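Local coordinates for putative oxidoreductase (Klebsiella pneumoniae subsp. pneumoniae MGH 78578, PDB 3E82), which probably acts as a nucleotide-dependent oxidoreductase of the Gfo/Idh/MocA family, though its substrate is not known, at residues V38-D42 and E43-K47; T54-S58 and P59-V63; L134-R137 and Q138-Q142; L219-A223 and H224-L228. One frame throughout, in Å; residues are numbered along the deposited sequence.

Contact 1 (V38-D42 and E43-K47); sequences VASRD and EEKVK
Val38 and Val46 meet tip to tip in the tight part of this turn, CG1 of Val38 lying 3.8 Å from CG1 of Val46. Both are buried, and the other branch of the second valine, Val46 CG2, packs 3.7 Å from Ser40 CB, so one side chain of the helix closes over the end of the strand.

Away from the valines the contact becomes polar. Asp42, the N-cap of helix 43-49, swings CG anti to its own N (chi1 -171°), which carries the carboxylate over the first turn, where it crosses the Lys45 side chain at about a right angle. Lys45 N donates to Asp42 OD1 at 3.0 Å, nearly straight at 165° but arriving from above the carboxylate plane. A water bridges the same oxygen to Glu44 N, giving OD1 a second partner. Behind the cap, Asp42 N donates to Ser40 OG at 3.2 Å, an ST turn just ahead of the helix. The backbone bond from Val46 N to Asp42 O is weak. The exposed Glu43 and Glu44 make up the loose, solvent side.

A capped helix start a short turn after a parallel strand is the first corner of a beta-alpha-beta unit, here strand 33-39, helix 43-49 and strand 54-56 of the Rossmann-type domain.

Contact 2 (T54-S58 and P59-V63); sequences TVIAS and PEAAV
Ser58 grips the first turn of helix 59-64 through two atoms. Its carbonyl O accepts from Ala62 N at 3.1 Å, with the donor in the carbonyl plane, and its hydroxyl OG takes a weak bond from Ala61 N at 3.3 Å. OG can reach that amide because chi1 of 74° places it between the backbone N and the carbonyl carbon; there it also sits only 3.1 Å from Ala61 CB, a close fit. The Glu60 chain bends at chi2 (62°) and brings OE1 back alongside Ser58 CB, 3.5 Å away.

One step out, Ile56 fills the angle between strand and helix. Its CG2 branch packs against Ala61 CB at 3.8 Å, while the other branch reaches along the helix until CD1 lies 3.8 Å from Ala62 CA. Ile56 thus lies against the backbone of the helix as well as its alanine side chains.

Beyond these, Ile13 of strand 8-13 touches Pro59, Ala62 and Val63, and Leu83 of helix 80-89 touches Pro59 and Glu60, so the helix start is held from the sheet and from a neighbouring helix. The whole is a serine N-cap, with proline as the first helical residue, at the end of an outermost strand of the parallel Rossmann-type sheet.

Contact 3 (L134-R137 and Q138-Q142); sequences LGIR and QVIEQ
Arg137 and Glu141, one helical turn apart, form a salt bridge along the partly exposed flank of helix 131-142, with Arg137 NE 2.6 Å from Glu141 OE2. The arginine chain runs extended from CG to NE, its CG anti to the backbone N (chi1 -173°), and the glutamate reaches back across it. The carboxylate plane stands 87° to the guanidinium, and OE2 lies over one face of that group. The same oxygen is 3.1 Å from Arg137 CG, so it rests against the aliphatic stem as well as the charge. Arg137 NH1 also makes a weak hydrogen bond to Tyr133 OH, and the backbones of Arg137 and Glu141 are joined by Glu141 N donating to Arg137 O at 2.9 Å.

Gln138, next in surface buried here, follows the same i to i+4 pattern: its N donates to Leu134 O at 2.9 Å, and its CB rests 3.2 Å from Gly135 O. The amide points off the helix, where its OE1 accepts from Gln292 NE2.

On the flank turned to the sheet Ile136 and Ile140 cross obliquely, CG2 of Ile136 meeting CD1 of Ile140 at 3.8 Å. Both isoleucines lie on Phe151 of strand 148-156, Ile136 and Val139 reach Leu280 of strand 280-284, and Val139 also touches Gln292 of strand 289-292. The helix thus lies against the mixed beta-sheet.

Contact 4 (L219-A223 and H224-L228); sequences LNYPA and HKVIL
Tyr221 and His224 lie side by side at the turn of a beta hairpin that links strands 214-220 and 225-231 in the mixed sheet. Their side chains point the same way, with ring planes only 12° apart and centroids at 4.5 Å. The rings are slid so far along each other that they barely overlap: His224 CE1 sits 3.4 Å from Tyr221 CG, at the root of the phenol ring. The histidine gets there with CG between its backbone N and carbonyl carbon (chi1 78°). Tyr221 OH is hydrogen-bonded to Gly193 O, and Phe192 of helix 176-192 meets the His224 ring.

On the side of the hairpin that carries Leu219 and Val226, Val226 CG2 approaches Tyr221 CE2 obliquely at 3.6 Å. Val226 is the cross-strand partner of Leu219 in an antiparallel hydrogen-bonded pair, with the CB atoms of Leu219 and Val226 3.7 Å apart. Beyond that pair the tips of Leu219 and Leu228 come together more loosely.

Asn220 and Lys225, a non-hydrogen-bonded pair, project from the opposite face of the sheet and lean across each other at a slant. Lys225 NZ donates to Asn220 OD1 at 2.8 Å, coming from above the amide plane rather than within it. Asn201 of the second subunit bonds to both of these atoms, making the pair part of the dimer contact.

At the turn itself Tyr221 N donates to His224 O, and a water accepts from Ala223 N at 2.8 Å while lying in the plane of the His224 ring, at its edge, 2.7 Å from ND1.

The four contacts follow one another along the chain and fall into two groups. Contacts 1 and 2, their centres about 10 Å apart, belong to the Rossmann-type domain; strands 33-39 and 54-56 are neighbours in its parallel sheet, where Val38 and Ile56 are joined through their backbones. Contacts 3 and 4 lie on the other side of the chain's centre, about 42 to 46 Å away between centres. Their centres are about 17 Å apart and the two do not touch, but strand 148-156 connects them: it pairs with strand 225-231 and packs under helix 131-142. One pair lies at an edge of the probable nucleotide-binding domain; of the other, only contact 4 touches the second subunit.

Contact 1 (V38-D42 and E43-K47)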
# COMPACT_ATOMS: atom_id res chain seq x y z
N VAL B 38 -34.54 -24.97 11.07
CA VAL B 38 -34.08 -23.60 11.21
C VAL B 38 -34.42 -23.19 12.65
O VAL B 38 -35.58 -23.26 13.06
CB VAL B 38 -34.78 -22.63 10.21
CG1 VAL B 38 -34.45 -21.19 10.56
CG2 VAL B 38 -34.33 -22.93 8.79
N ALA B 39 -33.41 -22.80 13.42
CA ALA B 39 -33.65 -22.37 14.79
C ALA B 39 -33.82 -20.85 14.76
O ALA B 39 -32.90 -20.12 14.35
CB ALA B 39 -32.50 -22.76 15.71
N SER B 40 -35.00 -20.39 15.15
CA SER B 40 -35.33 -18.98 15.16
C SER B 40 -36.57 -18.76 16.02
O SER B 40 -37.47 -19.60 16.04
CB SER B 40 -35.60 -18.48 13.74
OG SER B 40 -36.09 -17.14 13.74
N ARG B 41 -36.60 -17.63 16.72
CA ARG B 41 -37.72 -17.28 17.60
C ARG B 41 -38.89 -16.72 16.80
O ARG B 41 -39.97 -16.50 17.36
CB ARG B 41 -37.28 -16.22 18.62
CG ARG B 41 -36.19 -16.66 19.57
CD ARG B 41 -36.65 -17.80 20.45
NE ARG B 41 -35.58 -18.28 21.33
CZ ARG B 41 -35.74 -19.23 22.25
NH1 ARG B 41 -36.93 -19.80 22.42
NH2 ARG B 41 -34.71 -19.61 23.00
N ASP B 42 -38.68 -16.50 15.50
CA ASP B 42 -39.72 -15.95 14.64
C ASP B 42 -40.11 -16.92 13.53
O ASP B 42 -39.61 -16.82 12.41
CB ASP B 42 -39.25 -14.64 14.01
CG ASP B 42 -40.36 -13.91 13.29
OD1 ASP B 42 -41.40 -14.53 13.01
OD2 ASP B 42 -40.18 -12.71 12.99
N GLU B 43 -41.02 -17.85 13.83
CA GLU B 43 -41.45 -18.84 12.85
C GLU B 43 -41.95 -18.21 11.55
O GLU B 43 -41.47 -18.56 10.48
CB GLU B 43 -42.55 -19.73 13.43
CG GLU B 43 -43.07 -20.74 12.43
CD GLU B 43 -44.10 -21.70 13.01
OE1 GLU B 43 -45.15 -21.22 13.48
OE2 GLU B 43 -43.84 -22.93 12.98
N GLU B 44 -42.89 -17.28 11.66
CA GLU B 44 -43.45 -16.62 10.48
C GLU B 44 -42.39 -16.06 9.54
O GLU B 44 -42.50 -16.22 8.32
CB GLU B 44 -44.40 -15.51 10.91
CG GLU B 44 -45.76 -16.01 11.37
CD GLU B 44 -46.62 -14.90 11.97
OE1 GLU B 44 -46.32 -14.47 13.11
OE2 GLU B 44 -47.58 -14.46 11.31
N LYS B 45 -41.38 -15.39 10.09
CA LYS B 45 -40.33 -14.83 9.25
C LYS B 45 -39.65 -15.93 8.43
O LYS B 45 -39.38 -15.77 7.24
CB LYS B 45 -39.28 -14.12 10.11
CG LYS B 45 -38.12 -13.55 9.31
CD LYS B 45 -37.10 -12.85 10.20
CE LYS B 45 -36.44 -13.82 11.17
NZ LYS B 45 -35.44 -13.15 12.05
N VAL B 46 -39.39 -17.06 9.09
CA VAL B 46 -38.75 -18.19 8.43
C VAL B 46 -39.69 -18.79 7.40
O VAL B 46 -39.35 -18.89 6.21
CB VAL B 46 -38.37 -19.28 9.44
CG1 VAL B 46 -37.66 -20.43 8.73
CG2 VAL B 46 -37.49 -18.69 10.53
N LYS B 47 -40.88 -19.18 7.85
CA LYS B 47 -41.88 -19.77 6.96
C LYS B 47 -42.17 -18.92 5.73
O LYS B 47 -42.49 -19.47 4.67
CB LYS B 47 -43.17 -20.04 7.74
CG LYS B 47 -43.06 -21.09 8.84
CD LYS B 47 -42.97 -22.49 8.26
CE LYS B 47 -43.05 -23.56 9.35
NZ LYS B 47 -43.05 -24.94 8.77
O HOH W 1 -43.35 -15.73 14.08

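Contact 2 (T54-S58 and P59-V63)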
# COMPACT_ATOMS: atom_id res chain seq x y z
N THR B 54 -38.84 -27.10 9.08
CA THR B 54 -39.28 -27.20 10.47
C THR B 54 -38.54 -26.18 11.34
O THR B 54 -37.31 -26.19 11.40
CB THR B 54 -39.01 -28.61 11.06
OG1 THR B 54 -39.67 -29.59 10.25
CG2 THR B 54 -39.54 -28.70 12.48
N VAL B 55 -39.28 -25.29 12.00
CA VAL B 55 -38.64 -24.28 12.84
C VAL B 55 -38.62 -24.67 14.31
O VAL B 55 -39.65 -25.01 14.88
CB VAL B 55 -39.36 -22.92 12.72
CG1 VAL B 55 -38.63 -21.89 13.58
CG2 VAL B 55 -39.42 -22.48 11.28
N ILE B 56 -37.44 -24.62 14.91
CA ILE B 56 -37.30 -24.93 16.33
C ILE B 56 -36.89 -23.65 17.05
O ILE B 56 -35.87 -23.04 16.71
CB ILE B 56 -36.23 -26.02 16.57
CG1 ILE B 56 -36.65 -27.32 15.90
CG2 ILE B 56 -36.05 -26.23 18.07
CD1 ILE B 56 -35.67 -28.46 16.12
N ALA B 57 -37.68 -23.26 18.04
CA ALA B 57 -37.43 -22.04 18.79
C ALA B 57 -36.03 -21.92 19.40
O ALA B 57 -35.33 -20.95 19.14
CB ALA B 57 -38.49 -21.87 19.88
N SER B 58 -35.62 -22.90 20.20
CA SER B 58 -34.30 -22.82 20.83
C SER B 58 -33.15 -23.46 20.06
O SER B 58 -33.28 -24.57 19.52
CB SER B 58 -34.34 -23.43 22.23
OG SER B 58 -34.40 -24.84 22.17
N PRO B 59 -32.00 -22.77 20.02
CA PRO B 59 -30.79 -23.22 19.33
C PRO B 59 -30.32 -24.57 19.88
O PRO B 59 -29.96 -25.47 19.12
CB PRO B 59 -29.78 -22.11 19.63
CG PRO B 59 -30.65 -20.91 19.81
CD PRO B 59 -31.79 -21.44 20.62
N GLU B 60 -30.33 -24.70 21.20
CA GLU B 60 -29.90 -25.92 21.88
C GLU B 60 -30.69 -27.14 21.39
O GLU B 60 -30.11 -28.18 21.09
CB GLU B 60 -30.08 -25.77 23.39
CG GLU B 60 -29.33 -24.60 24.03
CD GLU B 60 -29.78 -23.24 23.50
OE1 GLU B 60 -31.00 -23.05 23.28
OE2 GLU B 60 -28.92 -22.35 23.31
N ALA B 61 -32.01 -27.01 21.32
CA ALA B 61 -32.85 -28.11 20.87
C ALA B 61 -32.57 -28.46 19.40
O ALA B 61 -32.54 -29.63 19.03
CB ALA B 61 -34.32 -27.76 21.05
N ALA B 62 -32.38 -27.43 18.58
CA ALA B 62 -32.11 -27.64 17.16
C ALA B 62 -30.79 -28.38 16.98
O ALA B 62 -30.72 -29.38 16.26
CB ALA B 62 -32.05 -26.30 16.44
N VAL B 63 -29.75 -27.89 17.63
CA VAL B 63 -28.44 -28.50 17.55
C VAL B 63 -28.43 -29.96 18.01
O VAL B 63 -27.74 -30.79 17.42
CB VAL B 63 -27.42 -27.69 18.38
CG1 VAL B 63 -26.15 -28.48 18.54
CG2 VAL B 63 -27.12 -26.36 17.69

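Contact 3 (L134-R137 and Q138-Q142)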
# COMPACT_ATOMS: atom_id res chain seq x y z
N LEU B 134 -10.17 -16.11 -7.91
CA LEU B 134 -9.88 -17.23 -8.81
C LEU B 134 -9.11 -16.74 -10.03
O LEU B 134 -8.18 -17.41 -10.48
CB LEU B 134 -11.17 -17.92 -9.26
CG LEU B 134 -11.87 -18.77 -8.19
CD1 LEU B 134 -13.15 -19.37 -8.77
CD2 LEU B 134 -10.92 -19.87 -7.72
N GLY B 135 -9.50 -15.58 -10.55
CA GLY B 135 -8.82 -15.02 -11.70
C GLY B 135 -7.36 -14.72 -11.40
O GLY B 135 -6.47 -15.14 -12.14
N ILE B 136 -7.12 -14.00 -10.31
CA ILE B 136 -5.76 -13.65 -9.90
C ILE B 136 -4.93 -14.89 -9.65
O ILE B 136 -3.76 -14.97 -10.05
CB ILE B 136 -5.77 -12.80 -8.60
CG1 ILE B 136 -6.31 -11.40 -8.90
CG2 ILE B 136 -4.38 -12.75 -7.99
CD1 ILE B 136 -5.59 -10.69 -10.05
N ARG B 137 -5.52 -15.88 -8.98
CA ARG B 137 -4.82 -17.12 -8.69
C ARG B 137 -4.41 -17.79 -10.00
O ARG B 137 -3.31 -18.31 -10.13
CB ARG B 137 -5.71 -18.07 -7.89
CG ARG B 137 -4.99 -19.33 -7.40
CD ARG B 137 -5.96 -20.31 -6.74
NE ARG B 137 -5.30 -21.54 -6.31
CZ ARG B 137 -4.76 -21.73 -5.10
NH1 ARG B 137 -4.80 -20.77 -4.19
NH2 ARG B 137 -4.15 -22.88 -4.82
N GLN B 138 -5.32 -17.76 -10.97
CA GLN B 138 -5.09 -18.36 -12.27
C GLN B 138 -3.89 -17.73 -12.98
O GLN B 138 -3.04 -18.43 -13.50
CB GLN B 138 -6.34 -18.22 -13.14
CG GLN B 138 -6.17 -18.72 -14.56
CD GLN B 138 -7.39 -18.44 -15.43
OE1 GLN B 138 -7.81 -17.28 -15.59
NE2 GLN B 138 -7.96 -19.50 -15.99
N VAL B 139 -3.84 -16.40 -13.00
CA VAL B 139 -2.73 -15.72 -13.66
C VAL B 139 -1.40 -16.04 -12.97
O VAL B 139 -0.40 -16.32 -13.63
CB VAL B 139 -2.94 -14.19 -13.68
CG1 VAL B 139 -1.72 -13.51 -14.31
CG2 VAL B 139 -4.21 -13.85 -14.46
N ILE B 140 -1.39 -16.02 -11.64
CA ILE B 140 -0.18 -16.34 -10.89
C ILE B 140 0.31 -17.76 -11.19
O ILE B 140 1.48 -17.97 -11.51
CB ILE B 140 -0.39 -16.22 -9.36
CG1 ILE B 140 -0.71 -14.77 -8.98
CG2 ILE B 140 0.85 -16.74 -8.62
CD1 ILE B 140 -1.05 -14.56 -7.51
N GLU B 141 -0.60 -18.73 -11.07
CA GLU B 141 -0.26 -20.13 -11.30
C GLU B 141 0.15 -20.43 -12.74
O GLU B 141 0.90 -21.37 -12.99
CB GLU B 141 -1.43 -21.02 -10.88
CG GLU B 141 -1.44 -21.30 -9.38
CD GLU B 141 -2.72 -21.96 -8.91
OE1 GLU B 141 -3.34 -22.72 -9.70
OE2 GLU B 141 -3.10 -21.73 -7.74
N GLN B 142 -0.37 -19.64 -13.68
CA GLN B 142 -0.05 -19.77 -15.10
C GLN B 142 1.43 -19.48 -15.32
O GLN B 142 2.02 -19.90 -16.31
CB GLN B 142 -0.85 -18.74 -15.91
CG GLN B 142 -2.13 -19.22 -16.54
CD GLN B 142 -3.02 -18.04 -16.96
OE1 GLN B 142 -2.54 -16.91 -17.15
NE2 GLN B 142 -4.31 -18.31 -17.12

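Contact 4 (L219-A223 and H224-L228)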
# COMPACT_ATOMS: atom_id res chain seq x y z
N LEU B 219 2.05 -8.31 5.17
CA LEU B 219 2.49 -9.65 5.53
C LEU B 219 3.86 -9.86 4.88
O LEU B 219 3.97 -9.85 3.65
CB LEU B 219 1.49 -10.70 5.04
CG LEU B 219 0.34 -11.06 6.00
CD1 LEU B 219 -0.37 -9.82 6.47
CD2 LEU B 219 -0.62 -12.01 5.31
N ASN B 220 4.90 -10.05 5.70
CA ASN B 220 6.26 -10.26 5.18
C ASN B 220 6.61 -11.73 4.95
O ASN B 220 6.54 -12.55 5.87
CB ASN B 220 7.31 -9.65 6.13
CG ASN B 220 7.14 -8.14 6.30
OD1 ASN B 220 7.18 -7.37 5.33
ND2 ASN B 220 6.95 -7.72 7.55
N TYR B 221 6.99 -12.04 3.71
CA TYR B 221 7.41 -13.39 3.33
C TYR B 221 8.90 -13.28 2.99
O TYR B 221 9.40 -12.19 2.73
CB TYR B 221 6.62 -13.88 2.11
CG TYR B 221 5.19 -14.25 2.44
CD1 TYR B 221 4.85 -15.57 2.79
CD2 TYR B 221 4.18 -13.30 2.43
CE1 TYR B 221 3.54 -15.92 3.13
CE2 TYR B 221 2.86 -13.63 2.76
CZ TYR B 221 2.55 -14.95 3.11
OH TYR B 221 1.25 -15.28 3.43
N PRO B 222 9.63 -14.41 2.98
CA PRO B 222 11.06 -14.35 2.67
C PRO B 222 11.43 -13.68 1.35
O PRO B 222 12.41 -12.95 1.28
CB PRO B 222 11.48 -15.82 2.70
CG PRO B 222 10.54 -16.42 3.71
CD PRO B 222 9.22 -15.79 3.29
N ALA B 223 10.65 -13.93 0.30
CA ALA B 223 10.97 -13.35 -1.00
C ALA B 223 9.90 -12.47 -1.63
O ALA B 223 9.95 -12.20 -2.83
CB ALA B 223 11.37 -14.48 -1.98
N HIS B 224 8.91 -12.05 -0.86
CA HIS B 224 7.90 -11.17 -1.41
C HIS B 224 7.05 -10.51 -0.34
O HIS B 224 7.12 -10.88 0.84
CB HIS B 224 7.02 -11.90 -2.44
CG HIS B 224 5.96 -12.77 -1.84
ND1 HIS B 224 6.23 -14.02 -1.31
CD2 HIS B 224 4.62 -12.60 -1.72
CE1 HIS B 224 5.10 -14.58 -0.91
NE2 HIS B 224 4.11 -13.74 -1.15
N LYS B 225 6.27 -9.52 -0.76
CA LYS B 225 5.42 -8.77 0.16
C LYS B 225 3.94 -8.88 -0.17
O LYS B 225 3.55 -8.96 -1.34
CB LYS B 225 5.82 -7.28 0.13
CG LYS B 225 7.29 -7.00 0.46
CD LYS B 225 7.61 -7.32 1.93
CE LYS B 225 9.07 -6.99 2.26
NZ LYS B 225 9.42 -7.26 3.68
N VAL B 226 3.13 -8.86 0.88
CA VAL B 226 1.68 -8.92 0.74
C VAL B 226 1.10 -7.72 1.47
O VAL B 226 1.40 -7.48 2.65
CB VAL B 226 1.11 -10.23 1.34
CG1 VAL B 226 -0.41 -10.09 1.55
CG2 VAL B 226 1.40 -11.40 0.39
N ILE B 227 0.28 -6.95 0.77
CA ILE B 227 -0.36 -5.78 1.34
C ILE B 227 -1.87 -5.96 1.30
O ILE B 227 -2.45 -6.18 0.23
CB ILE B 227 0.02 -4.50 0.57
CG1 ILE B 227 1.51 -4.20 0.75
CG2 ILE B 227 -0.81 -3.33 1.08
CD1 ILE B 227 1.98 -2.97 -0.03
N LEU B 228 -2.49 -5.87 2.47
CA LEU B 228 -3.94 -6.00 2.60
C LEU B 228 -4.42 -4.64 3.06
O LEU B 228 -3.93 -4.11 4.06
CB LEU B 228 -4.28 -7.07 3.63
CG LEU B 228 -3.62 -8.44 3.44
CD1 LEU B 228 -4.14 -9.41 4.51
CD2 LEU B 228 -3.91 -9.00 2.04
O HOH W 2 8.46 -15.41 -0.55